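Local coordinates for IL-4-inducing protein (Schistosoma mansoni, PDB 4EL6) that binds IgE through a crystallin fold and so triggers antigen-independent activation of basophils, with release of interleukin-4, at residues E14-R18 against G38-V42; K6-Q10 against Y54-F58; P33-P37 against K85-S89; G65-G69 against S82-G86. One frame throughout, in Å; residues are numbered along the deposited sequence.

Overall arrangement
The four contacts lie in one small beta/gamma-crystallin domain built from two antiparallel sheets. Interaction 2 is the most central, about 4 Å from the chain centre, and packs strand 9-12 of one sheet against strand 52-58 of the other. Interaction 1 folds the turn after strand 9-12 onto strand 39-41, about 13 Å away between centres. Interactions 3 and 4, centres about 9 Å apart, share Lys85 and Gly86, so that the loop before strand 89-95 meets both 33-37 and the edge strand 67-71. Along the chain, interaction 1 lies within the span of interaction 2, which crosses interaction 3 and precedes interaction 4. Contacts between distant segments thus tie together a domain without helices.

Interaction 1 of 4, residues E14-R18 against G38-V42; sequences ETYER and GSVCV
The folded turn between the first two strands of a beta/gamma-crystallin motif rests here on a serine of the third strand. Ser39 OG donates to Glu14 O at 2.7 Å, lying in the carbonyl plane, and Glu17 N donates to Ser39 OG at 2.9 Å, with an N-H...O angle of 147°. One buried hydroxyl therefore both gives and takes a hydrogen bond and pins the turn at two points three residues apart. Its chi1 of 50° sets OG between its own N and carbonyl carbon, pointing into the curl of 14-18. Serine suits the place because it is small and can donate and accept at once. The arrangement is consistent with the serine that ties the folded hairpin to the sheet in beta/gamma-crystallin motifs.

Gly38, which has no side chain, allows the backbones to close to 4.3 Å between Glu14 CA and Gly38 CA. Together with Ser39 it faces Tyr12 in a classic beta bulge, which fits strand 39-41 to its neighbour 9-12. Thr15 meets the same corner with its methyl, CG2 standing 3.7 Å from Gly38 O. Farther along, the bent chain of Glu17 lies alongside the sulfur of the Cys41-Cys75 disulfide, Glu17 CG being 3.4 Å from Cys41 SG. On the outer side of the turn Arg18 meets Thr15 with NE and NH2, one to each of its two oxygens: Arg18 NE reaches Thr15 O at 2.9 Å, and Arg18 NH2 reaches Thr15 OG1 at 3.0 Å, both acceptors in the guanidinium plane.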
loop_
_atom_site.group_PDB
_atom_site.type_symbol
_atom_site.label_atom_id
_atom_site.label_comp_id
_atom_site.label_asym_id
_atom_site.label_seq_id
_atom_site.Cartn_x
_atom_site.Cartn_y
_atom_site.Cartn_z
ATOM N N GLU A 14 9.251 9.890 5.555
ATOM C CA GLU A 14 10.404 10.251 4.759
ATOM C C GLU A 14 10.761 9.137 3.795
ATOM O O GLU A 14 10.303 7.995 3.925
ATOM C CB GLU A 14 11.595 10.532 5.662
ATOM C CG GLU A 14 11.486 11.862 6.417
ATOM C CD GLU A 14 12.502 11.888 7.522
ATOM O OE1 GLU A 14 13.699 11.830 7.171
ATOM O OE2 GLU A 14 12.100 11.896 8.719
ATOM N N THR A 15 11.568 9.455 2.814
ATOM C CA THR A 15 12.034 8.437 1.906
ATOM C C THR A 15 12.985 7.488 2.616
ATOM O O THR A 15 13.474 7.768 3.688
ATOM C CB THR A 15 12.771 9.040 0.665
ATOM O OG1 THR A 15 13.843 9.772 1.168
ATOM C CG2 THR A 15 11.916 9.936 -0.223
ATOM N N TYR A 16 13.194 6.333 2.001
ATOM C CA TYR A 16 14.015 5.241 2.515
ATOM C C TYR A 16 13.686 4.828 3.957
ATOM O O TYR A 16 14.558 4.618 4.809
ATOM C CB TYR A 16 15.478 5.583 2.345
ATOM C CG TYR A 16 15.879 5.727 0.892
ATOM C CD1 TYR A 16 16.265 4.614 0.170
ATOM C CD2 TYR A 16 15.905 6.950 0.309
ATOM C CE1 TYR A 16 16.629 4.718 -1.160
ATOM C CE2 TYR A 16 16.245 7.075 -1.003
ATOM C CZ TYR A 16 16.631 5.961 -1.712
ATOM O OH TYR A 16 17.008 6.156 -3.047
ATOM N N GLU A 17 12.385 4.775 4.241
ATOM C CA GLU A 17 11.890 4.171 5.489
ATOM C C GLU A 17 12.396 4.892 6.750
ATOM O O GLU A 17 12.659 4.247 7.766
ATOM C CB GLU A 17 12.162 2.660 5.483
ATOM C CG GLU A 17 11.574 1.923 4.281
ATOM C CD GLU A 17 12.377 1.992 2.981
ATOM O OE1 GLU A 17 11.752 2.062 1.881
ATOM O OE2 GLU A 17 13.638 1.997 3.020
ATOM N N ARG A 18 12.485 6.212 6.662
ATOM C CA ARG A 18 12.907 7.046 7.798
ATOM C C ARG A 18 11.710 7.835 8.317
ATOM O O ARG A 18 10.736 8.085 7.613
ATOM C CB ARG A 18 13.990 8.021 7.335
ATOM C CG ARG A 18 15.268 7.267 7.038
ATOM C CD ARG A 18 16.288 8.035 6.297
ATOM N NE ARG A 18 15.884 8.564 5.026
ATOM C CZ ARG A 18 16.603 9.319 4.215
ATOM N NH1 ARG A 18 17.836 9.682 4.553
ATOM N NH2 ARG A 18 16.083 9.736 3.097
ATOM N N GLY A 38 6.547 9.362 2.167
ATOM C CA GLY A 38 7.835 9.312 1.479
ATOM C C GLY A 38 8.179 7.939 0.999
ATOM O O GLY A 38 8.919 7.808 0.044
ATOM N N SER A 39 7.817 6.910 1.753
ATOM C CA SER A 39 8.077 5.541 1.416
ATOM C C SER A 39 7.027 4.608 2.028
ATOM O O SER A 39 6.395 4.959 2.961
ATOM C CB SER A 39 9.523 5.109 1.804
ATOM O OG SER A 39 9.818 5.452 3.119
ATOM N N VAL A 40 6.891 3.409 1.471
ATOM C CA VAL A 40 5.866 2.463 1.858
ATOM C C VAL A 40 6.470 1.079 1.762
ATOM O O VAL A 40 7.157 0.770 0.802
ATOM C CB VAL A 40 4.681 2.545 0.895
ATOM C CG1 VAL A 40 3.651 1.526 1.209
ATOM C CG2 VAL A 40 4.123 3.966 0.856
ATOM N N CYS A 41 6.176 0.230 2.751
ATOM C CA CYS A 41 6.638 -1.142 2.743
ATOM C C CYS A 41 5.524 -2.087 3.201
ATOM O O CYS A 41 4.636 -1.725 3.952
ATOM C CB CYS A 41 7.714 -1.326 3.774
ATOM S SG CYS A 41 9.223 -0.353 3.470
ATOM N N VAL A 42 5.716 -3.350 2.860
ATOM C CA VAL A 42 4.974 -4.473 3.395
ATOM C C VAL A 42 5.991 -5.467 3.948
ATOM O O VAL A 42 6.933 -5.830 3.253
ATOM C CB VAL A 42 4.145 -5.184 2.321
ATOM C CG1 VAL A 42 3.364 -6.313 2.969
ATOM C CG2 VAL A 42 3.243 -4.213 1.568
#

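Interaction 2 of 4, residues K6-Q10 against Y54-F58; sequences KYCLQ and YWYLF
In the hydrophobic core between the two sheets of the crystallin domain, the inward side chains of strand 52-58 meet the start of strand 9-12. Leu9 and Trp55 make the main contact. Leu9 CB sits almost exactly above the middle of the six-membered ring of Trp55, 3.7 Å from the centroid and 8° off the ring normal, a CH-pi contact over the face. The rest of the leucine runs on across the indole: with CG anti to the backbone N (chi1 177°), the isobutyl group is carried over the ring, where Leu9 CD1 comes to 4.1 Å from Trp55 CG. The other methyl, Leu9 CD2, stands over the CE3 side of the indole and also meets Leu57 CD2 at 3.7 Å. A branched aliphatic residue suits this place, since both methyls lie on the indole and CD2 in addition reaches Leu57.

The polar edge of the same indole is used as well. Trp55 NE1 donates to Tyr7 O at 3.0 Å with an N-H...O angle of 150°; the oxygen lies close to the ring plane and the nitrogen lies in the carbonyl plane. This bond satisfies the one donor of the buried ring and fixes its rotation, which keeps the face turned to Leu9. Tryptophan thus brings to the core a broad apolar surface and a single N-H for the loop entering the first strand.

Around the pair, Val24 of strand 21-24 touches both Leu9 and Trp55, Ile90 and Arg92 of strand 89-95 border the indole, and Leu57 leans on Leu70 of strand 67-71.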
loop_
_atom_site.group_PDB
_atom_site.type_symbol
_atom_site.label_atom_id
_atom_site.label_comp_id
_atom_site.label_asym_id
_atom_site.label_seq_id
_atom_site.Cartn_x
_atom_site.Cartn_y
_atom_site.Cartn_z
ATOM N N LYS A 6 2.860 -7.908 11.426
ATOM C CA LYS A 6 3.363 -8.939 10.588
ATOM C C LYS A 6 2.801 -8.778 9.201
ATOM O O LYS A 6 3.405 -9.215 8.245
ATOM C CB LYS A 6 2.951 -10.281 11.157
ATOM C CG LYS A 6 3.484 -10.528 12.562
ATOM C CD LYS A 6 4.581 -11.595 12.598
ATOM C CE LYS A 6 5.278 -11.690 13.970
ATOM N NZ LYS A 6 6.321 -10.640 14.221
ATOM N N TYR A 7 1.626 -8.171 9.089
ATOM C CA TYR A 7 0.968 -8.166 7.777
ATOM C C TYR A 7 0.672 -6.766 7.199
ATOM O O TYR A 7 0.548 -6.652 5.920
ATOM C CB TYR A 7 -0.300 -8.999 7.836
ATOM C CG TYR A 7 -1.176 -8.532 8.899
ATOM C CD1 TYR A 7 -2.012 -7.423 8.687
ATOM C CD2 TYR A 7 -1.122 -9.097 10.169
ATOM C CE1 TYR A 7 -2.825 -6.938 9.696
ATOM C CE2 TYR A 7 -1.909 -8.602 11.209
ATOM C CZ TYR A 7 -2.768 -7.516 10.964
ATOM O OH TYR A 7 -3.598 -7.020 11.960
ATOM N N CYS A 8 0.762 -5.779 8.116
ATOM C CA CYS A 8 0.315 -4.401 7.903
ATOM C C CYS A 8 1.077 -3.743 6.793
ATOM O O CYS A 8 2.110 -4.233 6.356
ATOM C CB CYS A 8 0.446 -3.540 9.165
ATOM S SG CYS A 8 2.012 -2.715 9.493
ATOM N N LEU A 9 0.540 -2.629 6.355
ATOM C CA LEU A 9 1.163 -1.796 5.386
ATOM C C LEU A 9 1.816 -0.699 6.223
ATOM O O LEU A 9 1.149 -0.098 7.162
ATOM C CB LEU A 9 0.066 -1.195 4.467
ATOM C CG LEU A 9 0.560 -0.212 3.410
ATOM C CD1 LEU A 9 1.374 -0.894 2.331
ATOM C CD2 LEU A 9 -0.627 0.520 2.793
ATOM N N GLN A 10 3.094 -0.404 5.918
ATOM C CA GLN A 10 3.838 0.641 6.602
ATOM C C GLN A 10 4.065 1.863 5.746
ATOM O O GLN A 10 4.536 1.708 4.629
ATOM C CB GLN A 10 5.199 0.098 7.087
ATOM C CG GLN A 10 5.121 -1.109 8.047
ATOM C CD GLN A 10 6.437 -1.867 8.085
ATOM O OE1 GLN A 10 7.133 -1.954 7.084
ATOM N NE2 GLN A 10 6.765 -2.446 9.234
ATOM N N TYR A 54 -0.904 -8.812 0.234
ATOM C CA TYR A 54 -0.624 -8.005 -0.960
ATOM C C TYR A 54 -1.481 -6.766 -0.836
ATOM O O TYR A 54 -2.646 -6.895 -0.509
ATOM C CB TYR A 54 -0.945 -8.747 -2.280
ATOM C CG TYR A 54 -0.349 -8.051 -3.479
ATOM C CD1 TYR A 54 -1.021 -7.005 -4.114
ATOM C CD2 TYR A 54 0.857 -8.431 -4.000
ATOM C CE1 TYR A 54 -0.473 -6.321 -5.157
ATOM C CE2 TYR A 54 1.426 -7.774 -5.068
ATOM C CZ TYR A 54 0.729 -6.722 -5.672
ATOM O OH TYR A 54 1.283 -6.055 -6.703
ATOM N N TRP A 55 -0.912 -5.577 -1.075
ATOM C CA TRP A 55 -1.643 -4.341 -0.842
ATOM C C TRP A 55 -1.756 -3.520 -2.108
ATOM O O TRP A 55 -0.790 -3.391 -2.845
ATOM C CB TRP A 55 -0.958 -3.528 0.227
ATOM C CG TRP A 55 -1.000 -4.118 1.612
ATOM C CD1 TRP A 55 -0.176 -5.112 2.160
ATOM C CD2 TRP A 55 -1.937 -3.771 2.634
ATOM N NE1 TRP A 55 -0.563 -5.388 3.479
ATOM C CE2 TRP A 55 -1.587 -4.569 3.820
ATOM C CE3 TRP A 55 -2.989 -2.828 2.730
ATOM C CZ2 TRP A 55 -2.267 -4.398 5.004
ATOM C CZ3 TRP A 55 -3.640 -2.690 3.963
ATOM C CH2 TRP A 55 -3.272 -3.495 5.043
ATOM N N TYR A 56 -2.941 -2.980 -2.397
ATOM C CA TYR A 56 -3.133 -2.010 -3.465
ATOM C C TYR A 56 -3.407 -0.622 -2.907
ATOM O O TYR A 56 -4.249 -0.403 -2.002
ATOM C CB TYR A 56 -4.313 -2.442 -4.329
ATOM C CG TYR A 56 -3.983 -3.547 -5.299
ATOM C CD1 TYR A 56 -3.042 -3.330 -6.294
ATOM C CD2 TYR A 56 -4.593 -4.806 -5.194
ATOM C CE1 TYR A 56 -2.743 -4.337 -7.203
ATOM C CE2 TYR A 56 -4.231 -5.803 -6.088
ATOM C CZ TYR A 56 -3.379 -5.509 -7.102
ATOM O OH TYR A 56 -3.056 -6.519 -7.999
ATOM N N LEU A 57 -2.683 0.347 -3.447
ATOM C CA LEU A 57 -2.877 1.771 -3.143
ATOM C C LEU A 57 -3.451 2.467 -4.357
ATOM O O LEU A 57 -3.033 2.168 -5.482
ATOM C CB LEU A 57 -1.547 2.460 -2.862
ATOM C CG LEU A 57 -0.559 1.733 -2.014
ATOM C CD1 LEU A 57 0.725 2.494 -1.761
ATOM C CD2 LEU A 57 -1.141 1.379 -0.749
ATOM N N PHE A 58 -4.431 3.345 -4.161
ATOM C CA PHE A 58 -5.159 3.977 -5.192
ATOM C C PHE A 58 -5.149 5.485 -5.049
ATOM O O PHE A 58 -5.173 5.997 -3.907
ATOM C CB PHE A 58 -6.649 3.558 -5.072
ATOM C CG PHE A 58 -6.871 2.104 -5.290
ATOM C CD1 PHE A 58 -6.779 1.219 -4.217
ATOM C CD2 PHE A 58 -7.226 1.595 -6.567
ATOM C CE1 PHE A 58 -7.050 -0.119 -4.396
ATOM C CE2 PHE A 58 -7.445 0.245 -6.746
ATOM C CZ PHE A 58 -7.311 -0.617 -5.680
#

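Interaction 3 of 4, residues P33-P37 against K85-S89; sequences PPWTP and KGISS
The flat groups that meet here are the peptides of Trp35 and Ile87, which face each other edge to edge through two hydrogen bonds, while the Trp35 indole turns away toward Ile22 and Val24 of strand 21-24. The two residues form a single antiparallel bridge of the hydrogen-bonded kind, which joins two otherwise irregular loops of the crystallin domain, one before strand 39-41 and one before strand 89-95. Ile87 N donates to Trp35 O at 2.8 Å, nearly straight at 171°, and Trp35 N donates back to Ile87 O at 2.9 Å. Of the Trp35 side chain it is CB that comes nearest, 4.0 Å from Ile87 O.

CA-H...O contacts close the gap beside the bridge, with Gly86 CA 3.3 Å from Trp35 O and Thr36 CA 3.4 Å from Lys85 O. Glycine fits at 86 because the ring of Pro34 and the Thr36 methyl lie close to its backbone. Proline suits 34 and 37, where rigid rings can pack without offering an N-H that would need a partner: Pro34 CG rests on Ser88 OG, and the Pro37 ring crosses the side chain of Ile87 at about a right angle, its CD 3.8 Å from Ile87 CD1. Ile87, anchored there, also reaches Leu11, Leu57 and Phe79 in the core. Just after it, Ser88 and Ser89 face Phe58 in a classic beta bulge. At the other end one water donates to both Pro37 O and Lys85 O, 2.8 Å from each oxygen.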
loop_
_atom_site.group_PDB
_atom_site.type_symbol
_atom_site.label_atom_id
_atom_site.label_comp_id
_atom_site.label_asym_id
_atom_site.label_seq_id
_atom_site.Cartn_x
_atom_site.Cartn_y
_atom_site.Cartn_z
ATOM N N PRO A 33 -7.489 14.502 3.767
ATOM C CA PRO A 33 -6.910 14.601 2.431
ATOM C C PRO A 33 -6.054 13.359 2.115
ATOM O O PRO A 33 -5.693 12.562 2.971
ATOM C CB PRO A 33 -5.967 15.805 2.553
ATOM C CG PRO A 33 -5.542 15.739 3.961
ATOM C CD PRO A 33 -6.729 15.284 4.751
ATOM N N PRO A 34 -5.651 13.255 0.844
ATOM C CA PRO A 34 -4.858 12.033 0.530
ATOM C C PRO A 34 -3.532 11.922 1.336
ATOM O O PRO A 34 -2.924 12.943 1.619
ATOM C CB PRO A 34 -4.590 12.147 -0.984
ATOM C CG PRO A 34 -5.724 13.081 -1.465
ATOM C CD PRO A 34 -5.980 14.056 -0.340
ATOM N N TRP A 35 -3.127 10.710 1.685
ATOM C CA TRP A 35 -1.848 10.463 2.388
ATOM C C TRP A 35 -0.699 10.542 1.471
ATOM O O TRP A 35 -0.759 9.953 0.407
ATOM C CB TRP A 35 -1.924 9.124 3.047
ATOM C CG TRP A 35 -2.864 9.145 4.219
ATOM C CD1 TRP A 35 -3.812 10.129 4.553
ATOM C CD2 TRP A 35 -3.000 8.120 5.227
ATOM N NE1 TRP A 35 -4.488 9.748 5.694
ATOM C CE2 TRP A 35 -4.032 8.571 6.139
ATOM C CE3 TRP A 35 -2.375 6.900 5.460
ATOM C CZ2 TRP A 35 -4.376 7.837 7.276
ATOM C CZ3 TRP A 35 -2.763 6.180 6.565
ATOM C CH2 TRP A 35 -3.737 6.642 7.447
ATOM N N THR A 36 0.346 11.291 1.840
ATOM C CA THR A 36 1.518 11.491 0.968
ATOM C C THR A 36 2.787 11.020 1.639
ATOM O O THR A 36 3.647 11.831 2.044
ATOM C CB THR A 36 1.624 12.967 0.593
ATOM O OG1 THR A 36 1.641 13.746 1.817
ATOM C CG2 THR A 36 0.458 13.359 -0.309
ATOM N N PRO A 37 2.962 9.707 1.812
ATOM C CA PRO A 37 4.163 9.191 2.453
ATOM C C PRO A 37 5.398 9.327 1.528
ATOM O O PRO A 37 5.313 9.401 0.271
ATOM C CB PRO A 37 3.838 7.745 2.646
ATOM C CG PRO A 37 2.972 7.390 1.433
ATOM C CD PRO A 37 2.103 8.609 1.326
ATOM N N LYS A 85 1.536 10.550 -5.905
ATOM C CA LYS A 85 2.003 10.951 -4.577
ATOM C C LYS A 85 1.007 10.753 -3.453
ATOM O O LYS A 85 1.411 10.517 -2.286
ATOM C CB LYS A 85 2.445 12.382 -4.594
ATOM C CG LYS A 85 3.604 12.658 -5.513
ATOM C CD LYS A 85 3.986 14.093 -5.555
ATOM C CE LYS A 85 5.379 14.241 -6.247
ATOM N NZ LYS A 85 5.625 15.712 -6.256
ATOM N N GLY A 86 -0.280 10.862 -3.775
ATOM C CA GLY A 86 -1.288 10.921 -2.742
ATOM C C GLY A 86 -2.222 9.767 -2.808
ATOM O O GLY A 86 -2.835 9.443 -3.867
ATOM N N ILE A 87 -2.319 9.049 -1.681
ATOM C CA ILE A 87 -3.127 7.813 -1.593
ATOM C C ILE A 87 -4.507 8.181 -1.037
ATOM O O ILE A 87 -4.611 8.793 0.069
ATOM C CB ILE A 87 -2.488 6.827 -0.652
ATOM C CG1 ILE A 87 -1.041 6.515 -1.091
ATOM C CG2 ILE A 87 -3.318 5.512 -0.615
ATOM C CD1 ILE A 87 -0.207 5.926 0.024
ATOM N N SER A 88 -5.541 7.835 -1.797
ATOM C CA SER A 88 -6.939 8.100 -1.431
ATOM C C SER A 88 -7.685 6.884 -0.932
ATOM O O SER A 88 -8.717 7.064 -0.300
ATOM C CB SER A 88 -7.731 8.790 -2.545
ATOM O OG SER A 88 -7.301 10.117 -2.673
ATOM N N SER A 89 -7.237 5.678 -1.266
ATOM C CA SER A 89 -7.832 4.440 -0.682
ATOM C C SER A 89 -6.800 3.345 -0.740
ATOM O O SER A 89 -5.839 3.348 -1.555
ATOM C CB SER A 89 -9.154 4.051 -1.319
ATOM O OG SER A 89 -9.093 3.779 -2.737
HETATM O O HOH W 1 4.059 11.070 -1.574
#

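Interaction 4 of 4, residues G65-G69 against S82-G86; sequences GRITG and SGFKG
Phe84, from the loop that leads to strand 89-95, lies against the edge strand 67-71 of the crystallin sheet, with Arg66 and Thr68 beside its ring. The phenyl is set by a less common first torsion: CG stands between the backbone N and carbonyl carbon (chi1 56°), which turns the ring across to the strand. Arg66 CB comes to 3.4 Å from Phe84 CD1, approaching obliquely. From there the arginine chain runs extended to NE, antiparallel to the phenylalanine side chain, with guanidinium and ring planes 55° apart. At its end Arg66 NH1 is 3.3 Å from Gly83 O. Arg66 CB and CD thus pass the CD1 corner of the ring, and the charged end goes on toward Gly83 O, a division that suits arginine to this surface position.

Thr68, two residues on, points to the loop from the same side of the strand. Its chi1 of -71° sets OG1 beside the backbone N and 3.4 Å from Phe84 CE1, a hydroxyl alongside a ring carbon. The same OG1 holds two waters. The first, 2.7 Å from Thr68 OG1, donates to Ser82 OG and accepts from Phe84 N; it sits over the centre of one phenyl face, 3.1 Å above the plane. The second, 2.9 Å from Thr68 OG1, accepts the N-H of Gly83. Ser82 OG is also hydrogen-bonded to Phe79 O, and Asp59 bonds the backbone N of Arg66.

Apolar packing and hydration are therefore interleaved: direct packing of Phe84 on Arg66 and Thr68 is joined by two waters that bridge Thr68 OG1 to the loop and supply polar partners to its N-H groups.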
loop_
_atom_site.group_PDB
_atom_site.type_symbol
_atom_site.label_atom_id
_atom_site.label_comp_id
_atom_site.label_asym_id
_atom_site.label_seq_id
_atom_site.Cartn_x
_atom_site.Cartn_y
_atom_site.Cartn_z
ATOM N N GLY A 65 -9.034 4.690 -9.730
ATOM C CA GLY A 65 -7.904 5.566 -10.081
ATOM C C GLY A 65 -6.635 4.786 -10.387
ATOM O O GLY A 65 -6.678 3.595 -10.749
ATOM N N ARG A 66 -5.504 5.500 -10.341
ATOM C CA ARG A 66 -4.201 4.889 -10.479
ATOM C C ARG A 66 -4.049 3.858 -9.344
ATOM O O ARG A 66 -4.561 4.025 -8.232
ATOM C CB ARG A 66 -3.104 5.943 -10.385
ATOM C CG ARG A 66 -3.113 6.982 -11.486
ATOM C CD ARG A 66 -2.078 8.065 -11.209
ATOM N NE ARG A 66 -2.104 9.104 -12.260
ATOM C CZ ARG A 66 -1.280 9.118 -13.310
ATOM N NH1 ARG A 66 -0.272 8.260 -13.369
ATOM N NH2 ARG A 66 -1.391 10.073 -14.246
ATOM N N ILE A 67 -3.288 2.803 -9.638
ATOM C CA ILE A 67 -3.093 1.647 -8.765
ATOM C C ILE A 67 -1.612 1.341 -8.670
ATOM O O ILE A 67 -0.937 1.125 -9.708
ATOM C CB ILE A 67 -3.797 0.400 -9.282
ATOM C CG1 ILE A 67 -5.241 0.737 -9.636
ATOM C CG2 ILE A 67 -3.667 -0.753 -8.256
ATOM C CD1 ILE A 67 -6.015 -0.471 -10.141
ATOM N N THR A 68 -1.115 1.240 -7.406
ATOM C CA THR A 68 0.235 0.818 -7.134
ATOM C C THR A 68 0.095 -0.321 -6.148
ATOM O O THR A 68 -0.435 -0.145 -5.024
ATOM C CB THR A 68 0.998 1.981 -6.551
ATOM O OG1 THR A 68 1.220 2.951 -7.580
ATOM C CG2 THR A 68 2.380 1.550 -5.952
ATOM N N GLY A 69 0.635 -1.506 -6.498
ATOM C CA GLY A 69 0.530 -2.673 -5.692
ATOM C C GLY A 69 1.889 -3.047 -5.112
ATOM O O GLY A 69 2.914 -2.728 -5.698
ATOM N N SER A 82 6.790 7.629 -7.469
ATOM C CA SER A 82 6.026 6.530 -7.985
ATOM C C SER A 82 4.945 7.124 -8.917
ATOM O O SER A 82 5.004 8.318 -9.262
ATOM C CB SER A 82 5.482 5.694 -6.831
ATOM O OG SER A 82 4.392 6.308 -6.186
ATOM N N GLY A 83 3.964 6.331 -9.266
ATOM C CA GLY A 83 2.913 6.724 -10.204
ATOM C C GLY A 83 2.094 7.900 -9.773
ATOM O O GLY A 83 1.605 8.655 -10.628
ATOM N N PHE A 84 1.897 8.013 -8.447
ATOM C CA PHE A 84 1.190 9.153 -7.815
ATOM C C PHE A 84 1.669 9.323 -6.384
ATOM O O PHE A 84 2.181 8.395 -5.726
ATOM C CB PHE A 84 -0.310 8.939 -7.839
ATOM C CG PHE A 84 -0.725 7.670 -7.199
ATOM C CD1 PHE A 84 -0.778 6.464 -7.916
ATOM C CD2 PHE A 84 -1.080 7.637 -5.851
ATOM C CE1 PHE A 84 -1.213 5.312 -7.307
ATOM C CE2 PHE A 84 -1.493 6.479 -5.251
ATOM C CZ PHE A 84 -1.541 5.321 -5.944
ATOM N N LYS A 85 1.536 10.550 -5.905
ATOM C CA LYS A 85 2.003 10.951 -4.577
ATOM C C LYS A 85 1.007 10.753 -3.453
ATOM O O LYS A 85 1.411 10.517 -2.286
ATOM C CB LYS A 85 2.445 12.382 -4.594
ATOM C CG LYS A 85 3.604 12.658 -5.513
ATOM C CD LYS A 85 3.986 14.093 -5.555
ATOM C CE LYS A 85 5.379 14.241 -6.247
ATOM N NZ LYS A 85 5.625 15.712 -6.256
ATOM N N GLY A 86 -0.280 10.862 -3.775
ATOM C CA GLY A 86 -1.288 10.921 -2.742
ATOM C C GLY A 86 -2.222 9.767 -2.808
ATOM O O GLY A 86 -2.835 9.443 -3.867
HETATM O O HOH W 2 1.862 5.381 -6.479
HETATM O O HOH W 3 3.744 3.458 -8.949
#